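Side-chain contacts in uncharacterized protein (Bacteroides caccae, PDB 3NO2), which is of unknown function but folds as a six-bladed beta-propeller with a region resembling the Mal s 1 allergenic protein family: residues A43-G48 and A58-R63; E49-Y54 and E67-A72; N89-W94 and R128-N133. All coordinates share one frame; numbering follows the deposited sequence. Where two conformers were deposited one is given.

Interaction 1. Residues A43-G48 and A58-R63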
loop_
_atom_site.group_PDB
_atom_site.type_symbol
_atom_site.label_atom_id
_atom_site.label_comp_id
_atom_site.label_asym_id
_atom_site.label_seq_id
_atom_site.Cartn_x
_atom_site.Cartn_y
_atom_site.Cartn_z
ATOM N N ALA A 43 6.856 -1.618 -4.725
ATOM C CA ALA A 43 7.942 -1.058 -3.925
ATOM C C ALA A 43 9.223 -1.114 -4.751
ATOM O O ALA A 43 9.362 -1.926 -5.657
ATOM C CB ALA A 43 8.099 -1.841 -2.597
ATOM N N ALA A 44 10.134 -0.192 -4.468
ATOM C CA ALA A 44 11.450 -0.111 -5.127
ATOM C C ALA A 44 12.536 -0.267 -4.119
ATOM O O ALA A 44 12.449 0.229 -2.987
ATOM C CB ALA A 44 11.611 1.218 -5.853
ATOM N N THR A 45 13.589 -0.931 -4.550
ATOM C CA THR A 45 14.828 -0.957 -3.748
ATOM C C THR A 45 15.646 0.285 -4.059
ATOM O O THR A 45 15.444 0.952 -5.064
ATOM C CB THR A 45 15.695 -2.184 -4.021
ATOM O OG1 THR A 45 16.241 -2.087 -5.329
ATOM C CG2 THR A 45 14.909 -3.503 -3.866
ATOM N N LYS A 46 16.605 0.575 -3.192
ATOM C CA LYS A 46 17.517 1.721 -3.416
ATOM C C LYS A 46 18.250 1.576 -4.725
ATOM O O LYS A 46 18.501 2.574 -5.407
ATOM C CB LYS A 46 18.490 1.843 -2.249
ATOM C CG LYS A 46 17.830 2.438 -1.011
ATOM N N ALA A 47 18.566 0.339 -5.081
ATOM C CA ALA A 47 19.249 0.035 -6.330
ATOM C C ALA A 47 18.362 0.117 -7.563
ATOM O O ALA A 47 18.874 0.019 -8.675
ATOM C CB ALA A 47 19.908 -1.303 -6.267
ATOM N N GLY A 48 17.046 0.284 -7.376
ATOM C CA GLY A 48 16.134 0.476 -8.501
ATOM C C GLY A 48 15.395 -0.772 -8.977
ATOM O O GLY A 48 14.758 -0.734 -10.020
ATOM N N ALA A 58 4.049 -12.804 -5.346
ATOM C CA ALA A 58 4.836 -11.561 -5.343
ATOM C C ALA A 58 6.145 -11.862 -6.025
ATOM O O ALA A 58 6.662 -12.997 -5.920
ATOM C CB ALA A 58 5.114 -11.067 -3.896
ATOM N N LYS A 59 6.677 -10.888 -6.719
ATOM C CA LYS A 59 7.935 -11.093 -7.416
ATOM C C LYS A 59 8.774 -9.842 -7.438
ATOM O O LYS A 59 8.248 -8.718 -7.274
ATOM C CB LYS A 59 7.764 -11.638 -8.790
ATOM C CG LYS A 59 7.135 -10.699 -9.795
ATOM C CD LYS A 59 7.111 -11.297 -11.207
ATOM C CE LYS A 59 6.173 -12.514 -11.305
ATOM N NZ LYS A 59 6.285 -13.179 -12.622
HETATM N N MSE A 60 10.077 -10.014 -7.613
HETATM C CA MSE A 60 11.026 -8.916 -7.809
HETATM C C MSE A 60 11.604 -9.025 -9.229
HETATM O O MSE A 60 11.958 -10.122 -9.667
HETATM C CB MSE A 60 12.126 -8.943 -6.732
HETATM C CG MSE A 60 13.031 -7.730 -6.773
HETATM SE SE MSE A 60 14.319 -7.608 -5.358
HETATM C CE MSE A 60 13.222 -6.786 -4.081
ATOM N N ILE A 61 11.680 -7.885 -9.910
ATOM C CA ILE A 61 12.204 -7.776 -11.263
ATOM C C ILE A 61 13.238 -6.660 -11.290
ATOM O O ILE A 61 13.255 -5.745 -10.463
ATOM C CB ILE A 61 11.097 -7.516 -12.307
ATOM C CG1 ILE A 61 10.350 -6.198 -12.044
ATOM C CG2 ILE A 61 10.086 -8.669 -12.298
ATOM C CD1 ILE A 61 9.347 -5.788 -13.151
ATOM N N THR A 62 14.080 -6.712 -12.317
ATOM C CA THR A 62 14.999 -5.623 -12.587
ATOM C C THR A 62 14.280 -4.550 -13.303
ATOM O O THR A 62 13.240 -4.758 -13.897
ATOM C CB THR A 62 16.190 -6.138 -13.440
ATOM O OG1 THR A 62 15.711 -6.524 -14.733
ATOM C CG2 THR A 62 16.969 -7.293 -12.791
ATOM N N ARG A 63 14.937 -3.383 -13.376
ATOM C CA ARG A 63 14.389 -2.282 -14.040
ATOM C C ARG A 63 14.201 -2.554 -15.519
ATOM O O ARG A 63 13.330 -1.966 -16.130
ATOM C CB ARG A 63 15.265 -1.046 -13.778
ATOM C CG ARG A 63 14.777 0.231 -14.368
ATOM C CD ARG A 63 13.370 0.659 -13.889
ATOM N NE ARG A 63 13.076 1.986 -14.430
ATOM C CZ ARG A 63 12.814 2.234 -15.710
ATOM N NH1 ARG A 63 12.785 1.247 -16.604
ATOM N NH2 ARG A 63 12.576 3.483 -16.101
#
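G48 and R63 bring the two backbones nearest, with their CA atoms 6.4 Å apart, where a type I turn from T45 to G48 meets the chain just after it leaves strand 57-61. The turn is closed by G48 N donating to T45 O at 2.9 Å, and G48 ends it with a positive phi of 98°. Its carbonyl then reaches the root of the arginine, G48 O lying 3.8 Å from R63 CB. Beyond that first carbon the arginine leaves the contact: the chain bends at its second torsion (chi2 59°), and the guanidinium group forms a salt bridge from NH2 to the C-terminal carboxylate of E276 and a cation-pi contact with W29. Strands 41-44 and 57-61 are the first and third of a four-stranded antiparallel propeller blade, and strand 50-53 runs between them, so no hydrogen bond joins the two segments, and within the sheet a side chain has to reach past the middle strand. Selenomethionine M60 does this. Its chain is extended through the first two torsions and bends at the third (chi3 -85°), which carries the terminal methyl toward the turn, and M60 CE meets T45 CG2 at 3.7 Å, methyl against methyl, in the one of its two conformers considered here. The two branches of T45 divide the work: CG2 takes the apolar contact, while OG1 hydrogen-bonds E49 OE1. I84, from the neighbouring blade, touches both T45 and M60.

Interaction 2. Residues E49-Y54 and E67-A72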
loop_
_atom_site.group_PDB
_atom_site.type_symbol
_atom_site.label_atom_id
_atom_site.label_comp_id
_atom_site.label_asym_id
_atom_site.label_seq_id
_atom_site.Cartn_x
_atom_site.Cartn_y
_atom_site.Cartn_z
ATOM N N GLU A 49 15.533 -1.871 -8.241
ATOM C CA GLU A 49 14.756 -3.081 -8.537
ATOM C C GLU A 49 13.325 -2.879 -8.051
ATOM O O GLU A 49 13.062 -2.023 -7.203
ATOM C CB GLU A 49 15.350 -4.306 -7.877
ATOM C CG GLU A 49 16.793 -4.609 -8.358
ATOM C CD GLU A 49 17.781 -4.784 -7.220
ATOM O OE1 GLU A 49 17.659 -4.213 -6.084
ATOM O OE2 GLU A 49 18.746 -5.534 -7.487
ATOM N N ILE A 50 12.418 -3.659 -8.612
ATOM C CA ILE A 50 10.983 -3.451 -8.464
ATOM C C ILE A 50 10.356 -4.710 -7.857
ATOM O O ILE A 50 10.525 -5.813 -8.383
ATOM C CB ILE A 50 10.370 -3.165 -9.829
ATOM C CG1 ILE A 50 10.826 -1.790 -10.311
ATOM C CG2 ILE A 50 8.839 -3.203 -9.772
ATOM C CD1 ILE A 50 10.797 -1.672 -11.824
ATOM N N LEU A 51 9.653 -4.545 -6.730
ATOM C CA LEU A 51 8.940 -5.608 -6.033
ATOM C C LEU A 51 7.437 -5.325 -6.175
ATOM O O LEU A 51 7.016 -4.161 -6.013
ATOM C CB LEU A 51 9.297 -5.549 -4.543
ATOM C CG LEU A 51 8.501 -6.455 -3.606
ATOM C CD1 LEU A 51 8.735 -7.963 -3.868
ATOM C CD2 LEU A 51 8.823 -6.089 -2.135
ATOM N N PHE A 52 6.638 -6.331 -6.483
ATOM C CA PHE A 52 5.186 -6.137 -6.477
ATOM C C PHE A 52 4.478 -7.387 -6.085
ATOM O O PHE A 52 4.928 -8.500 -6.390
ATOM C CB PHE A 52 4.664 -5.578 -7.833
ATOM C CG PHE A 52 4.795 -6.495 -9.022
ATOM C CD1 PHE A 52 5.988 -6.597 -9.723
ATOM C CD2 PHE A 52 3.736 -7.245 -9.420
ATOM C CE1 PHE A 52 6.066 -7.433 -10.822
ATOM C CE2 PHE A 52 3.812 -8.085 -10.514
ATOM C CZ PHE A 52 4.988 -8.192 -11.202
ATOM N N SER A 53 3.300 -7.217 -5.490
ATOM C CA SER A 53 2.367 -8.316 -5.274
ATOM C C SER A 53 1.325 -8.298 -6.361
ATOM O O SER A 53 0.976 -7.239 -6.937
ATOM C CB SER A 53 1.692 -8.297 -3.907
ATOM O OG SER A 53 0.934 -7.130 -3.713
ATOM N N TYR A 54 0.791 -9.479 -6.634
ATOM C CA TYR A 54 -0.159 -9.636 -7.711
ATOM C C TYR A 54 -1.280 -10.633 -7.425
ATOM O O TYR A 54 -1.943 -11.131 -8.344
ATOM C CB TYR A 54 0.548 -9.918 -9.030
ATOM C CG TYR A 54 1.391 -11.171 -9.111
ATOM C CD1 TYR A 54 0.839 -12.358 -9.540
ATOM C CD2 TYR A 54 2.751 -11.146 -8.862
ATOM C CE1 TYR A 54 1.597 -13.511 -9.663
ATOM C CE2 TYR A 54 3.532 -12.313 -8.986
ATOM C CZ TYR A 54 2.928 -13.478 -9.371
ATOM O OH TYR A 54 3.654 -14.636 -9.536
ATOM N N GLU A 67 13.158 -11.237 -14.364
ATOM C CA GLU A 67 12.660 -11.715 -13.085
ATOM C C GLU A 67 13.803 -12.224 -12.213
ATOM O O GLU A 67 14.599 -13.061 -12.657
ATOM C CB GLU A 67 11.619 -12.832 -13.271
ATOM C CG GLU A 67 11.068 -13.397 -11.941
ATOM C CD GLU A 67 9.855 -14.263 -12.133
ATOM O OE1 GLU A 67 8.979 -13.744 -12.833
ATOM O OE2 GLU A 67 9.852 -15.401 -11.659
ATOM N N LEU A 68 13.908 -11.721 -11.004
ATOM C CA LEU A 68 14.910 -12.123 -10.012
ATOM C C LEU A 68 14.410 -13.277 -9.180
ATOM O O LEU A 68 15.106 -14.277 -9.007
ATOM C CB LEU A 68 15.311 -10.929 -9.135
ATOM C CG LEU A 68 16.006 -9.794 -9.917
ATOM C CD1 LEU A 68 16.236 -8.561 -9.035
ATOM C CD2 LEU A 68 17.342 -10.249 -10.546
ATOM N N TRP A 69 13.201 -13.172 -8.659
ATOM C CA TRP A 69 12.622 -14.223 -7.847
ATOM C C TRP A 69 11.114 -14.026 -7.782
ATOM O O TRP A 69 10.618 -12.948 -8.064
ATOM C CB TRP A 69 13.203 -14.269 -6.431
ATOM C CG TRP A 69 13.148 -13.061 -5.567
ATOM C CD1 TRP A 69 14.163 -12.201 -5.335
ATOM C CD2 TRP A 69 12.051 -12.596 -4.773
ATOM N NE1 TRP A 69 13.792 -11.257 -4.455
ATOM C CE2 TRP A 69 12.486 -11.455 -4.073
ATOM C CE3 TRP A 69 10.729 -13.040 -4.572
ATOM C CZ2 TRP A 69 11.645 -10.753 -3.199
ATOM C CZ3 TRP A 69 9.913 -12.344 -3.691
ATOM C CH2 TRP A 69 10.375 -11.185 -3.049
ATOM N N ASN A 70 10.429 -15.092 -7.387
ATOM C CA ASN A 70 8.966 -15.137 -7.323
ATOM C C ASN A 70 8.568 -16.052 -6.195
ATOM O O ASN A 70 9.203 -17.115 -5.972
ATOM C CB ASN A 70 8.405 -15.711 -8.615
ATOM C CG ASN A 70 6.926 -15.743 -8.653
ATOM O OD1 ASN A 70 6.296 -14.679 -8.642
ATOM N ND2 ASN A 70 6.318 -16.928 -8.660
ATOM N N ILE A 71 7.535 -15.668 -5.461
ATOM C CA ILE A 71 6.891 -16.530 -4.467
ATOM C C ILE A 71 5.410 -16.612 -4.790
ATOM O O ILE A 71 4.723 -15.577 -4.848
ATOM C CB ILE A 71 7.108 -16.015 -3.057
ATOM C CG1 ILE A 71 8.612 -15.991 -2.739
ATOM C CG2 ILE A 71 6.285 -16.902 -2.026
ATOM C CD1 ILE A 71 8.923 -15.324 -1.338
ATOM N N ALA A 72 4.894 -17.815 -5.014
ATOM C CA ALA A 72 3.480 -18.033 -5.251
ATOM C C ALA A 72 2.690 -18.041 -3.958
ATOM O O ALA A 72 3.148 -18.588 -2.926
ATOM C CB ALA A 72 3.294 -19.363 -6.000
#
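The Y54 ring and the N70 amide are nearly coplanar, their planes 17° apart, with the amide at the hydroxyl edge of the ring and close to its plane. Y54 OH and the atom modelled as N70 OD1 are 2.8 Å apart, but the amide is probably turned over in the model and Y54 has a second conformer, so the partner of the hydroxyl is not settled. The ring of Y54 also stacks with W37, which lies in the loop before strand 41-44. At W69, L51 meets the outer corner of the indole's six-membered ring obliquely, L51 CD1 standing 3.7 Å from W69 CH2. With W69 CG set between the backbone N and the carbonyl carbon (chi1 56°), the six-membered ring reaches the leucine. V104 of the next blade also packs against the indole. Nearer the start of both segments, the aliphatic part of E49 crosses L68 at about a right angle, E49 CG lying 4.0 Å from L68 CD1. The touching parts of the two segments run 19° apart, as befits the second and fourth strands of an antiparallel blade with strand 57-61 between them. L68 and W69 both face M60 of that strand and form a classic beta bulge in the outermost strand of this propeller blade.

Interaction 3. Residues N89-W94 and R128-N133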
loop_
_atom_site.group_PDB
_atom_site.type_symbol
_atom_site.label_atom_id
_atom_site.label_comp_id
_atom_site.label_asym_id
_atom_site.label_seq_id
_atom_site.Cartn_x
_atom_site.Cartn_y
_atom_site.Cartn_z
ATOM N N ASN A 89 15.499 -5.645 3.311
ATOM C CA ASN A 89 14.828 -6.893 2.980
ATOM C C ASN A 89 13.390 -6.639 2.534
ATOM O O ASN A 89 12.823 -5.594 2.838
ATOM C CB ASN A 89 14.882 -7.850 4.166
ATOM C CG ASN A 89 16.307 -8.287 4.471
ATOM O OD1 ASN A 89 17.053 -8.607 3.548
ATOM N ND2 ASN A 89 16.643 -8.323 5.750
ATOM N N ALA A 90 12.816 -7.577 1.811
ATOM C CA ALA A 90 11.412 -7.496 1.410
ATOM C C ALA A 90 10.510 -8.103 2.448
ATOM O O ALA A 90 10.905 -9.050 3.156
ATOM C CB ALA A 90 11.185 -8.244 0.082
ATOM N N LEU A 91 9.311 -7.544 2.570
ATOM C CA LEU A 91 8.237 -8.083 3.395
ATOM C C LEU A 91 7.111 -8.356 2.397
ATOM O O LEU A 91 6.683 -7.454 1.633
ATOM C CB LEU A 91 7.765 -7.079 4.456
ATOM C CG LEU A 91 6.655 -7.526 5.423
ATOM C CD1 LEU A 91 7.180 -8.467 6.503
ATOM C CD2 LEU A 91 5.967 -6.330 6.093
ATOM N N VAL A 92 6.628 -9.600 2.364
ATOM C CA VAL A 92 5.449 -9.957 1.574
ATOM C C VAL A 92 4.461 -10.684 2.454
ATOM O O VAL A 92 4.826 -11.235 3.493
ATOM C CB VAL A 92 5.804 -10.782 0.346
ATOM C CG1 VAL A 92 6.784 -10.026 -0.597
ATOM C CG2 VAL A 92 6.347 -12.187 0.719
ATOM N N ALA A 93 3.198 -10.757 2.079
ATOM C CA ALA A 93 2.205 -11.437 2.898
ATOM C C ALA A 93 0.985 -11.830 2.078
ATOM O O ALA A 93 0.576 -11.076 1.195
ATOM C CB ALA A 93 1.759 -10.582 4.127
ATOM N N TRP A 94 0.389 -12.969 2.444
ATOM C CA TRP A 94 -0.837 -13.424 1.839
ATOM C C TRP A 94 -1.958 -13.595 2.844
ATOM O O TRP A 94 -1.800 -14.096 3.960
ATOM C CB TRP A 94 -0.645 -14.682 0.979
ATOM C CG TRP A 94 -0.353 -15.981 1.650
ATOM C CD1 TRP A 94 -1.186 -16.765 2.391
ATOM C CD2 TRP A 94 0.890 -16.703 1.566
ATOM N NE1 TRP A 94 -0.547 -17.912 2.780
ATOM C CE2 TRP A 94 0.723 -17.902 2.269
ATOM C CE3 TRP A 94 2.105 -16.446 0.941
ATOM C CZ2 TRP A 94 1.751 -18.848 2.375
ATOM C CZ3 TRP A 94 3.131 -17.417 1.028
ATOM C CH2 TRP A 94 2.929 -18.572 1.758
ATOM N N ARG A 128 -4.600 -5.743 2.995
ATOM C CA ARG A 128 -3.848 -5.365 1.812
ATOM C C ARG A 128 -2.389 -5.172 2.224
ATOM O O ARG A 128 -1.587 -6.120 2.041
ATOM C CB ARG A 128 -4.475 -4.173 1.103
ATOM C CG ARG A 128 -5.864 -4.490 0.580
ATOM C CD ARG A 128 -5.858 -5.505 -0.563
ATOM N NE ARG A 128 -7.220 -5.824 -1.015
ATOM C CZ ARG A 128 -8.025 -6.716 -0.489
ATOM N NH1 ARG A 128 -7.640 -7.483 0.501
ATOM N NH2 ARG A 128 -9.283 -6.784 -0.925
ATOM N N GLN A 129 -1.997 -4.038 2.813
ATOM C CA GLN A 129 -0.591 -3.741 3.086
ATOM C C GLN A 129 -0.268 -3.829 4.584
ATOM O O GLN A 129 -0.546 -2.908 5.349
ATOM C CB GLN A 129 -0.242 -2.330 2.601
ATOM C CG GLN A 129 -0.561 -2.074 1.143
ATOM C CD GLN A 129 0.183 -0.850 0.594
ATOM O OE1 GLN A 129 0.655 0.013 1.344
ATOM N NE2 GLN A 129 0.276 -0.741 -0.731
ATOM N N ILE A 130 0.337 -4.927 4.981
ATOM C CA ILE A 130 0.916 -5.109 6.295
ATOM C C ILE A 130 2.216 -4.302 6.377
ATOM O O ILE A 130 2.870 -4.059 5.370
ATOM C CB ILE A 130 1.137 -6.603 6.554
ATOM C CG1 ILE A 130 -0.209 -7.319 6.676
ATOM C CG2 ILE A 130 2.009 -6.846 7.801
ATOM C CD1 ILE A 130 -0.126 -8.864 6.892
ATOM N N ASN A 131 2.561 -3.845 7.565
ATOM C CA ASN A 131 3.787 -3.110 7.833
ATOM C C ASN A 131 4.428 -3.679 9.122
ATOM O O ASN A 131 3.851 -4.498 9.807
ATOM C CB ASN A 131 3.488 -1.594 7.919
ATOM C CG ASN A 131 4.670 -0.739 7.530
ATOM O OD1 ASN A 131 5.808 -1.200 7.439
ATOM N ND2 ASN A 131 4.373 0.511 7.210
ATOM N N LYS A 132 5.659 -3.269 9.386
ATOM C CA LYS A 132 6.465 -3.737 10.515
ATOM C C LYS A 132 6.823 -2.518 11.366
ATOM O O LYS A 132 7.323 -1.538 10.817
ATOM C CB LYS A 132 7.685 -4.441 9.984
ATOM C CG LYS A 132 8.527 -5.134 11.083
ATOM C CD LYS A 132 9.709 -5.905 10.480
ATOM C CE LYS A 132 10.481 -6.619 11.548
ATOM N NZ LYS A 132 11.631 -7.408 10.961
ATOM N N ASN A 133 6.593 -2.595 12.671
ATOM C CA ASN A 133 6.821 -1.427 13.526
ATOM C C ASN A 133 8.202 -1.537 14.189
ATOM O O ASN A 133 8.963 -2.464 13.938
ATOM C CB ASN A 133 5.679 -1.258 14.520
ATOM C CG ASN A 133 5.567 -2.370 15.544
ATOM O OD1 ASN A 133 6.502 -3.129 15.795
ATOM N ND2 ASN A 133 4.403 -2.415 16.226
#
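This is a buried apolar contact between two propeller blades, made where L91 and A93 of strand 90-95 face I130 on the approach to strand 131-132, the first strand of the next blade. The centre of the contact lies about 9 Å from the centre of the chain. I130 has two branches, and each meets a different residue. Its longer branch, set anti to the carbonyl carbon (chi1 -68°), ends in CD1, which touches A93 CB at 3.8 Å; its CG2 methyl lies more loosely against L91, 4.3 Å from CD2. The same leucine methyl also packs on the backbone, with L91 CD2 3.9 Å from I130 O, in one of the two deposited conformers of L91. Y138, from the second strand of the next blade, touches both L91 and I130. The backbone N and O of I130 are bonded by strand 78-84 of the blade that carries L91 and A93: T81 OG1 bonds to I130 N, and R83 NE to I130 O. Next to it, N131 OD1 accepts from K132 N at 2.8 Å, the donor standing 30° out of the carbonyl plane, while N131 ND2 reaches S170 O. K132 forms a salt bridge with E103 of strand 99-104. No hydrogen bond passes directly between the two segments, so their shared interface rests on apolar packing, while hydrogen bonds and a salt bridge from strands 78-84 and 99-104 tie the blades together around it.

Interactions 1 and 2 interleave within one blade, their centres about 8 Å apart: the strands alternate, so each contact skips a strand that belongs to the other. They are joined by a salt bridge from K59 NZ to E67 OE1 at 2.8 Å and by a probable hydrogen bond from I61 N to I50 O. Interaction 3 links the following two blades, its centre about 15 Å from that of interaction 1 and 13 Å from that of interaction 2. Apolar packing connects the blade of interactions 1 and 2 to it, with A58 CB 3.8 Å from V92 CG1 and L51 CD2 3.9 Å from A90 CB. A citrate, probably from the crystallisation liquor, accepts a hydrogen bond from R128 NH2, beside interaction 3.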